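Local coordinates for coproheme decarboxylase (Thermus thermophilus, PDB 1VDH), which decarboxylates Fe-coproporphyrin III to heme b with hydrogen peroxide, by way of a three-propionate intermediate, in the last step of coproporphyrin-dependent heme biosynthesis, at residues W15-D20 with S110-G115; R22-A27 with S96-Y101. One frame throughout, in Å; residues are numbered along the deposited sequence.

Both contacts use strand 10-24, at different points along it. Interaction 1 lies in the buried core, near the centre of the chain, and joins that strand to its antiparallel neighbour 102-116 through three backbone hydrogen bonds, with side chains meeting on both faces of the sheet. Interaction 2, about 26 Å away between centres, is partly buried and lies toward the periphery, its centre about 22 Å from that of the chain. Here the first strand gives way to helix 26-31 and meets the turn leading into the second. A single backbone bond, some loose apolar contacts and a bridging water take the place of the sheet ladder. Interaction 1 borders the predicted coproheme site; interaction 2 lies away from it.

Interaction 1: W15-D20 with S110-G115; sequences WHVLHD and SVVELG
Trp-15, His-16 and Val-17 meet Ser-110, Val-111 and Val-112 as antiparallel neighbours in a buried part of the curled sheet, where strand 10-24 runs beside strand 102-116. Val-17 and Ser-110 form a hydrogen-bonded pair: Val-17 N gives to Ser-110 O at 2.6 Å, and Ser-110 N gives back to Val-17 O at 2.9 Å. A third bond, from Val-112 N to Trp-15 O, spans 2.8 Å. The short segments splay, their directions 131° apart, and the contact is concentrated on these six residues.

His-16 and Val-111, a non-hydrogen-bonded pair, lie side by side on one face. Val-111 CG2 rides over the middle of the imidazole in a CH-pi contact, 3.9 Å from the ring centroid and 6° off its normal. With CG anti to its carbonyl carbon (chi1 -70°), the ring swings alongside the valine, and ND1 bonds to the hydroxyl of Tyr-109. Leu-86 of helix 83-95 and Val-208 of the second subunit also pack against His-16. Were His-16 replaced by an alanine, Val-111 CG2 would probably lose the ring it lies over, and the Tyr-109 hydroxyl its imidazole partner.

On the other face, Val-17 CG2 touches Val-112 CG2 at 3.7 Å. Nearby, a water sits in the ring plane of His-19, 2.7 Å from ND1, and also bonds Ser-110 OG, which has a second partner in Ser-188 OG. The same water donates only weakly to Val-17 O. The side chain of Val-112 is about 6 Å from that of Arg-131, predicted to bind coproheme. This antiparallel pairing of strands 10-24 and 102-116 is part of the curled sheet of the dimeric alpha-beta barrel fold, to which the chlorite dismutase family belongs.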
ATOM      1  N   TRP A  15      27.484   7.588 -15.484  1.00 10.01           N
ATOM      2  CA  TRP A  15      26.503   6.895 -16.314  1.00  9.03           C
ATOM      3  C   TRP A  15      25.116   6.866 -15.681  1.00  8.23           C
ATOM      4  O   TRP A  15      24.978   6.863 -14.454  1.00  7.58           O
ATOM      5  CB  TRP A  15      26.940   5.448 -16.567  1.00 10.61           C
ATOM      6  CG  TRP A  15      27.896   5.249 -17.710  1.00 11.63           C
ATOM      7  CD1 TRP A  15      28.177   6.130 -18.722  1.00 14.52           C
ATOM      8  CD2 TRP A  15      28.681   4.079 -17.969  1.00 12.01           C
ATOM      9  NE1 TRP A  15      29.084   5.573 -19.597  1.00 13.74           N
ATOM     10  CE2 TRP A  15      29.411   4.316 -19.156  1.00 12.73           C
ATOM     11  CE3 TRP A  15      28.839   2.849 -17.311  1.00 12.34           C
ATOM     12  CZ2 TRP A  15      30.288   3.370 -19.697  1.00 12.73           C
ATOM     13  CZ3 TRP A  15      29.712   1.907 -17.850  1.00 11.42           C
ATOM     14  CH2 TRP A  15      30.426   2.175 -19.032  1.00  9.95           C
ATOM     15  N   HIS A  16      24.095   6.870 -16.534  1.00  8.88           N
ATOM     16  CA  HIS A  16      22.708   6.787 -16.093  1.00  7.10           C
ATOM     17  C   HIS A  16      22.454   5.299 -15.909  1.00  8.28           C
ATOM     18  O   HIS A  16      23.036   4.475 -16.610  1.00  6.08           O
ATOM     19  CB  HIS A  16      21.770   7.376 -17.141  1.00  6.80           C
ATOM     20  CG  HIS A  16      21.887   8.862 -17.274  1.00  7.50           C
ATOM     21  ND1 HIS A  16      20.789   9.690 -17.378  1.00  7.00           N
ATOM     22  CD2 HIS A  16      22.973   9.671 -17.300  1.00  6.46           C
ATOM     23  CE1 HIS A  16      21.195  10.944 -17.465  1.00  7.98           C
ATOM     24  NE2 HIS A  16      22.514  10.960 -17.420  1.00  7.82           N
ATOM     25  N   VAL A  17      21.593   4.961 -14.957  1.00  8.44           N
ATOM     26  CA  VAL A  17      21.318   3.571 -14.636  1.00  6.99           C
ATOM     27  C   VAL A  17      19.839   3.217 -14.624  1.00  7.90           C
ATOM     28  O   VAL A  17      19.013   3.964 -14.099  1.00  9.31           O
ATOM     29  CB  VAL A  17      21.873   3.230 -13.228  1.00  6.81           C
ATOM     30  CG1 VAL A  17      21.825   1.736 -12.986  1.00  3.95           C
ATOM     31  CG2 VAL A  17      23.291   3.772 -13.058  1.00  7.42           C
ATOM     32  N   LEU A  18      19.515   2.056 -15.179  1.00  6.98           N
ATOM     33  CA  LEU A  18      18.143   1.580 -15.171  1.00  7.98           C
ATOM     34  C   LEU A  18      18.067   0.153 -14.642  1.00  8.54           C
ATOM     35  O   LEU A  18      18.741  -0.749 -15.151  1.00  8.53           O
ATOM     36  CB  LEU A  18      17.508   1.632 -16.565  1.00  8.19           C
ATOM     37  CG  LEU A  18      16.104   1.005 -16.642  1.00 12.03           C
ATOM     38  CD1 LEU A  18      15.113   1.820 -15.811  1.00 10.22           C
ATOM     39  CD2 LEU A  18      15.634   0.920 -18.088  1.00  9.46           C
ATOM     40  N   HIS A  19      17.305  -0.026 -13.569  1.00  7.35           N
ATOM     41  CA  HIS A  19      17.073  -1.351 -13.010  1.00  7.06           C
ATOM     42  C   HIS A  19      15.698  -1.715 -13.541  1.00  6.60           C
ATOM     43  O   HIS A  19      14.728  -0.998 -13.305  1.00  7.27           O
ATOM     44  CB  HIS A  19      17.035  -1.326 -11.482  1.00  4.77           C
ATOM     45  CG  HIS A  19      18.386  -1.303 -10.850  1.00  5.32           C
ATOM     46  ND1 HIS A  19      19.138  -0.152 -10.748  1.00  4.91           N
ATOM     47  CD2 HIS A  19      19.118  -2.286 -10.278  1.00  4.31           C
ATOM     48  CE1 HIS A  19      20.275  -0.429 -10.138  1.00  5.30           C
ATOM     49  NE2 HIS A  19      20.288  -1.716  -9.843  1.00  2.78           N
ATOM     50  N   ASP A  20      15.623  -2.814 -14.277  1.00  7.30           N
ATOM     51  CA  ASP A  20      14.363  -3.252 -14.854  1.00  7.38           C
ATOM     52  C   ASP A  20      14.059  -4.648 -14.328  1.00  7.95           C
ATOM     53  O   ASP A  20      14.621  -5.635 -14.809  1.00  7.14           O
ATOM     54  CB  ASP A  20      14.482  -3.250 -16.389  1.00  8.92           C
ATOM     55  CG  ASP A  20      13.163  -3.543 -17.103  1.00  9.26           C
ATOM     56  OD1 ASP A  20      12.200  -4.046 -16.481  1.00  7.00           O
ATOM     57  OD2 ASP A  20      13.098  -3.274 -18.317  1.00 10.89           O
ATOM     58  N   SER A 110      18.250   5.988 -12.104  1.00  8.99           N
ATOM     59  CA  SER A 110      19.191   6.774 -11.326  1.00  8.75           C
ATOM     60  C   SER A 110      20.442   7.110 -12.129  1.00  9.52           C
ATOM     61  O   SER A 110      20.601   6.652 -13.260  1.00  9.16           O
ATOM     62  CB  SER A 110      19.573   5.999 -10.063  1.00  8.36           C
ATOM     63  OG  SER A 110      20.183   4.762 -10.399  1.00  7.81           O
ATOM     64  N   VAL A 111      21.325   7.911 -11.533  1.00  8.42           N
ATOM     65  CA  VAL A 111      22.572   8.316 -12.178  1.00  7.10           C
ATOM     66  C   VAL A 111      23.748   8.072 -11.231  1.00  5.50           C
ATOM     67  O   VAL A 111      23.721   8.523 -10.086  1.00  6.09           O
ATOM     68  CB  VAL A 111      22.544   9.823 -12.565  1.00  8.72           C
ATOM     69  CG1 VAL A 111      23.863  10.232 -13.203  1.00  8.64           C
ATOM     70  CG2 VAL A 111      21.395  10.110 -13.531  1.00  7.55           C
ATOM     71  N   VAL A 112      24.766   7.348 -11.703  1.00  6.91           N
ATOM     72  CA  VAL A 112      25.954   7.063 -10.890  1.00  6.05           C
ATOM     73  C   VAL A 112      26.428   8.366 -10.262  1.00  8.84           C
ATOM     74  O   VAL A 112      26.644   9.364 -10.956  1.00  8.35           O
ATOM     75  CB  VAL A 112      27.084   6.407 -11.726  1.00  7.86           C
ATOM     76  CG1 VAL A 112      28.365   6.282 -10.898  1.00  5.58           C
ATOM     77  CG2 VAL A 112      26.642   5.018 -12.182  1.00  4.99           C
ATOM     78  N   GLU A 113      26.538   8.359  -8.938  1.00  7.81           N
ATOM     79  CA  GLU A 113      26.912   9.549  -8.194  1.00 10.25           C
ATOM     80  C   GLU A 113      28.085   9.361  -7.242  1.00 10.83           C
ATOM     81  O   GLU A 113      28.150   8.376  -6.507  1.00 11.84           O
ATOM     82  CB  GLU A 113      25.690  10.023  -7.400  1.00  8.51           C
ATOM     83  CG  GLU A 113      25.884  11.311  -6.616  1.00  8.76           C
ATOM     84  CD  GLU A 113      24.814  11.495  -5.564  1.00 10.02           C
ATOM     85  OE1 GLU A 113      23.701  11.954  -5.905  1.00  9.34           O
ATOM     86  OE2 GLU A 113      25.083  11.161  -4.391  1.00 10.65           O
ATOM     87  N   LEU A 114      29.023  10.302  -7.288  1.00 11.48           N
ATOM     88  CA  LEU A 114      30.182  10.291  -6.408  1.00 12.77           C
ATOM     89  C   LEU A 114      30.029  11.559  -5.572  1.00 14.48           C
ATOM     90  O   LEU A 114      29.987  12.665  -6.112  1.00 15.34           O
ATOM     91  CB  LEU A 114      31.484  10.328  -7.218  1.00 13.64           C
ATOM     92  CG  LEU A 114      31.656   9.230  -8.275  1.00 13.30           C
ATOM     93  CD1 LEU A 114      33.061   9.299  -8.854  1.00 14.04           C
ATOM     94  CD2 LEU A 114      31.413   7.860  -7.661  1.00 12.95           C
ATOM     95  N   GLY A 115      29.891  11.396  -4.263  1.00 15.00           N
ATOM     96  CA  GLY A 115      29.708  12.553  -3.407  1.00 15.76           C
ATOM     97  C   GLY A 115      30.807  12.859  -2.413  1.00 17.28           C
ATOM     98  O   GLY A 115      31.601  11.993  -2.039  1.00 17.24           O
TER
HETATM   99  O   HOH W   1      18.734   2.487 -11.329  1.00  6.10           O

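Interaction 2: R22-A27 with S96-Y101; sequences RLLDFA and SAFARY
Leu-24 and Asp-25 meet Tyr-101 where strand 10-24 ends and helix 26-31 begins, with Asp-25 as N-cap of the helix, beside a short 3-10 turn ahead of strand 102-116. The cap is made by Asp-25 OD1, which accepts from the backbone N of Arg-28, and the residue also centres an inverse gamma turn. Its own backbone N donates to Tyr-101 O at 2.8 Å, nearly straight at 170°, with the donor tilted somewhat from the carbonyl plane.

The closer packing gathers round Leu-24. Its CG stands anti to the backbone N (chi1 174°), which brings the CD1 methyl up to the turn. CD1 lies 3.6 Å from Tyr-101 O, and the same methyl approaches Phe-98 CZ at 4.3 Å. The other branch, CD2, sits over the centre of the Phe-26 ring, 3.8 Å above its plane, so the leucine is shared between the turn and the start of the helix. Trp-29 closes this side, meeting the rings of both Phe-98 and Tyr-101 edge-to-face.

At the strand's end Asp-25 and Tyr-101 are partly exposed. Farther back along the strand the fit is looser: Arg-22, though buried, comes no nearer to the turn than 4.3 Å, from NH1 to Ala-99 CB. The charged end of Arg-22 is held elsewhere: NE pairs with Asp-20 OD1 and NH2 with Ser-94 OG. What links it to the turn by hydrogen bonding is one water, lying at the edge of the guanidinium in its plane, which accepts from Arg-22 NH1 at 3.0 Å and donates to Ala-99 O at 3.2 Å.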
ATOM      1  N   ARG A  22      11.485  -7.752 -13.708  1.00  5.77           N
ATOM      2  CA  ARG A  22      10.304  -8.351 -14.309  1.00  6.64           C
ATOM      3  C   ARG A  22      10.024  -9.731 -13.735  1.00  7.21           C
ATOM      4  O   ARG A  22      10.925 -10.394 -13.204  1.00  6.15           O
ATOM      5  CB  ARG A  22      10.473  -8.457 -15.829  1.00  8.55           C
ATOM      6  CG  ARG A  22      10.937  -7.163 -16.469  1.00  9.11           C
ATOM      7  CD  ARG A  22      10.112  -6.791 -17.676  1.00  8.24           C
ATOM      8  NE  ARG A  22      10.637  -5.573 -18.282  1.00  9.24           N
ATOM      9  CZ  ARG A  22      10.162  -5.011 -19.385  1.00  7.49           C
ATOM     10  NH1 ARG A  22       9.130  -5.551 -20.020  1.00  8.69           N
ATOM     11  NH2 ARG A  22      10.739  -3.917 -19.861  1.00  6.81           N
ATOM     12  N   LEU A  23       8.757 -10.129 -13.805  1.00  5.23           N
ATOM     13  CA  LEU A  23       8.318 -11.436 -13.331  1.00  6.68           C
ATOM     14  C   LEU A  23       8.031 -12.299 -14.550  1.00  7.33           C
ATOM     15  O   LEU A  23       7.469 -11.825 -15.541  1.00  8.07           O
ATOM     16  CB  LEU A  23       7.048 -11.308 -12.487  1.00  5.48           C
ATOM     17  CG  LEU A  23       7.215 -10.788 -11.058  1.00  6.43           C
ATOM     18  CD1 LEU A  23       5.849 -10.432 -10.504  1.00  7.65           C
ATOM     19  CD2 LEU A  23       7.904 -11.850 -10.183  1.00  2.68           C
ATOM     20  N   LEU A  24       8.419 -13.565 -14.478  1.00  7.86           N
ATOM     21  CA  LEU A  24       8.194 -14.485 -15.582  1.00  7.52           C
ATOM     22  C   LEU A  24       6.877 -15.237 -15.423  1.00  8.72           C
ATOM     23  O   LEU A  24       6.547 -15.720 -14.339  1.00  9.80           O
ATOM     24  CB  LEU A  24       9.354 -15.482 -15.680  1.00  8.10           C
ATOM     25  CG  LEU A  24       9.214 -16.609 -16.712  1.00  7.67           C
ATOM     26  CD1 LEU A  24       9.281 -16.040 -18.125  1.00  7.42           C
ATOM     27  CD2 LEU A  24      10.312 -17.642 -16.497  1.00  7.03           C
ATOM     28  N   ASP A  25       6.089 -15.275 -16.489  1.00 10.36           N
ATOM     29  CA  ASP A  25       4.841 -16.019 -16.455  1.00 10.80           C
ATOM     30  C   ASP A  25       5.271 -17.450 -16.794  1.00 10.53           C
ATOM     31  O   ASP A  25       5.279 -17.846 -17.964  1.00  9.04           O
ATOM     32  CB  ASP A  25       3.854 -15.482 -17.499  1.00 15.04           C
ATOM     33  CG  ASP A  25       2.472 -16.129 -17.396  1.00 18.13           C
ATOM     34  OD1 ASP A  25       2.349 -17.237 -16.830  1.00 19.44           O
ATOM     35  OD2 ASP A  25       1.501 -15.524 -17.892  1.00 22.84           O
ATOM     36  N   PHE A  26       5.674 -18.194 -15.766  1.00  9.60           N
ATOM     37  CA  PHE A  26       6.135 -19.576 -15.919  1.00 10.63           C
ATOM     38  C   PHE A  26       5.167 -20.470 -16.684  1.00 10.88           C
ATOM     39  O   PHE A  26       5.564 -21.141 -17.635  1.00 11.52           O
ATOM     40  CB  PHE A  26       6.431 -20.206 -14.551  1.00 10.70           C
ATOM     41  CG  PHE A  26       7.752 -19.800 -13.963  1.00 11.39           C
ATOM     42  CD1 PHE A  26       7.899 -18.574 -13.321  1.00 11.91           C
ATOM     43  CD2 PHE A  26       8.853 -20.647 -14.051  1.00 11.07           C
ATOM     44  CE1 PHE A  26       9.126 -18.195 -12.775  1.00 12.36           C
ATOM     45  CE2 PHE A  26      10.085 -20.280 -13.510  1.00 12.88           C
ATOM     46  CZ  PHE A  26      10.224 -19.050 -12.870  1.00 12.56           C
ATOM     47  N   ALA A  27       3.905 -20.476 -16.261  1.00 11.90           N
ATOM     48  CA  ALA A  27       2.874 -21.290 -16.892  1.00 13.59           C
ATOM     49  C   ALA A  27       2.775 -21.056 -18.396  1.00 15.47           C
ATOM     50  O   ALA A  27       2.761 -22.012 -19.174  1.00 15.19           O
ATOM     51  CB  ALA A  27       1.524 -21.033 -16.231  1.00 15.09           C
ATOM     52  N   SER A  96       9.865  -6.993 -27.329  1.00 10.92           N
ATOM     53  CA  SER A  96      10.341  -8.315 -27.737  1.00 10.51           C
ATOM     54  C   SER A  96       9.276  -9.380 -27.476  1.00 10.79           C
ATOM     55  O   SER A  96       8.422  -9.215 -26.600  1.00 10.86           O
ATOM     56  CB  SER A  96      11.628  -8.681 -26.987  1.00 10.25           C
ATOM     57  OG  SER A  96      11.361  -8.988 -25.625  1.00 11.02           O
ATOM     58  N   ALA A  97       9.329 -10.474 -28.234  1.00 10.76           N
ATOM     59  CA  ALA A  97       8.383 -11.571 -28.066  1.00 10.48           C
ATOM     60  C   ALA A  97       8.528 -12.183 -26.672  1.00 11.14           C
ATOM     61  O   ALA A  97       7.542 -12.605 -26.061  1.00 11.07           O
ATOM     62  CB  ALA A  97       8.612 -12.636 -29.134  1.00 11.45           C
ATOM     63  N   PHE A  98       9.754 -12.195 -26.155  1.00 10.57           N
ATOM     64  CA  PHE A  98      10.011 -12.747 -24.828  1.00 10.70           C
ATOM     65  C   PHE A  98       9.244 -11.976 -23.749  1.00 11.30           C
ATOM     66  O   PHE A  98       8.727 -12.574 -22.806  1.00  9.82           O
ATOM     67  CB  PHE A  98      11.513 -12.744 -24.514  1.00 10.14           C
ATOM     68  CG  PHE A  98      11.847 -13.324 -23.164  1.00 12.94           C
ATOM     69  CD1 PHE A  98      11.511 -14.641 -22.856  1.00 11.82           C
ATOM     70  CD2 PHE A  98      12.468 -12.547 -22.190  1.00 10.64           C
ATOM     71  CE1 PHE A  98      11.783 -15.175 -21.595  1.00 13.23           C
ATOM     72  CE2 PHE A  98      12.746 -13.073 -20.925  1.00 12.98           C
ATOM     73  CZ  PHE A  98      12.400 -14.389 -20.628  1.00 11.07           C
ATOM     74  N   ALA A  99       9.153 -10.656 -23.913  1.00 10.92           N
ATOM     75  CA  ALA A  99       8.448  -9.798 -22.962  1.00 10.46           C
ATOM     76  C   ALA A  99       6.947 -10.088 -22.881  1.00 11.97           C
ATOM     77  O   ALA A  99       6.271  -9.617 -21.965  1.00 10.85           O
ATOM     78  CB  ALA A  99       8.682  -8.338 -23.296  1.00 11.93           C
ATOM     79  N   ARG A 100       6.415 -10.828 -23.852  1.00 13.53           N
ATOM     80  CA  ARG A 100       4.996 -11.181 -23.828  1.00 13.34           C
ATOM     81  C   ARG A 100       4.759 -12.125 -22.649  1.00 12.19           C
ATOM     82  O   ARG A 100       3.632 -12.284 -22.185  1.00 11.26           O
ATOM     83  CB  ARG A 100       4.569 -11.873 -25.129  1.00 17.32           C
ATOM     84  CG  ARG A 100       4.776 -11.051 -26.394  1.00 22.96           C
ATOM     85  CD  ARG A 100       4.212 -11.771 -27.620  1.00 27.83           C
ATOM     86  NE  ARG A 100       4.734 -11.242 -28.882  1.00 33.40           N
ATOM     87  CZ  ARG A 100       4.556  -9.997 -29.323  1.00 36.48           C
ATOM     88  NH1 ARG A 100       5.076  -9.625 -30.486  1.00 39.34           N
ATOM     89  NH2 ARG A 100       3.860  -9.121 -28.612  1.00 37.39           N
ATOM     90  N   TYR A 101       5.838 -12.747 -22.175  1.00 10.39           N
ATOM     91  CA  TYR A 101       5.778 -13.676 -21.051  1.00 10.44           C
ATOM     92  C   TYR A 101       6.319 -13.035 -19.769  1.00 10.31           C
ATOM     93  O   TYR A 101       6.574 -13.726 -18.780  1.00 10.27           O
ATOM     94  CB  TYR A 101       6.582 -14.940 -21.380  1.00 12.97           C
ATOM     95  CG  TYR A 101       6.154 -15.599 -22.670  1.00 13.27           C
ATOM     96  CD1 TYR A 101       5.166 -16.583 -22.676  1.00 14.49           C
ATOM     97  CD2 TYR A 101       6.720 -15.223 -23.889  1.00 13.64           C
ATOM     98  CE1 TYR A 101       4.748 -17.176 -23.866  1.00 16.79           C
ATOM     99  CE2 TYR A 101       6.307 -15.809 -25.084  1.00 16.06           C
ATOM    100  CZ  TYR A 101       5.322 -16.785 -25.064  1.00 16.73           C
ATOM    101  OH  TYR A 101       4.908 -17.370 -26.239  1.00 19.53           O
TER
HETATM  102  O   HOH W   2       6.671  -7.211 -19.931  1.00 16.60           O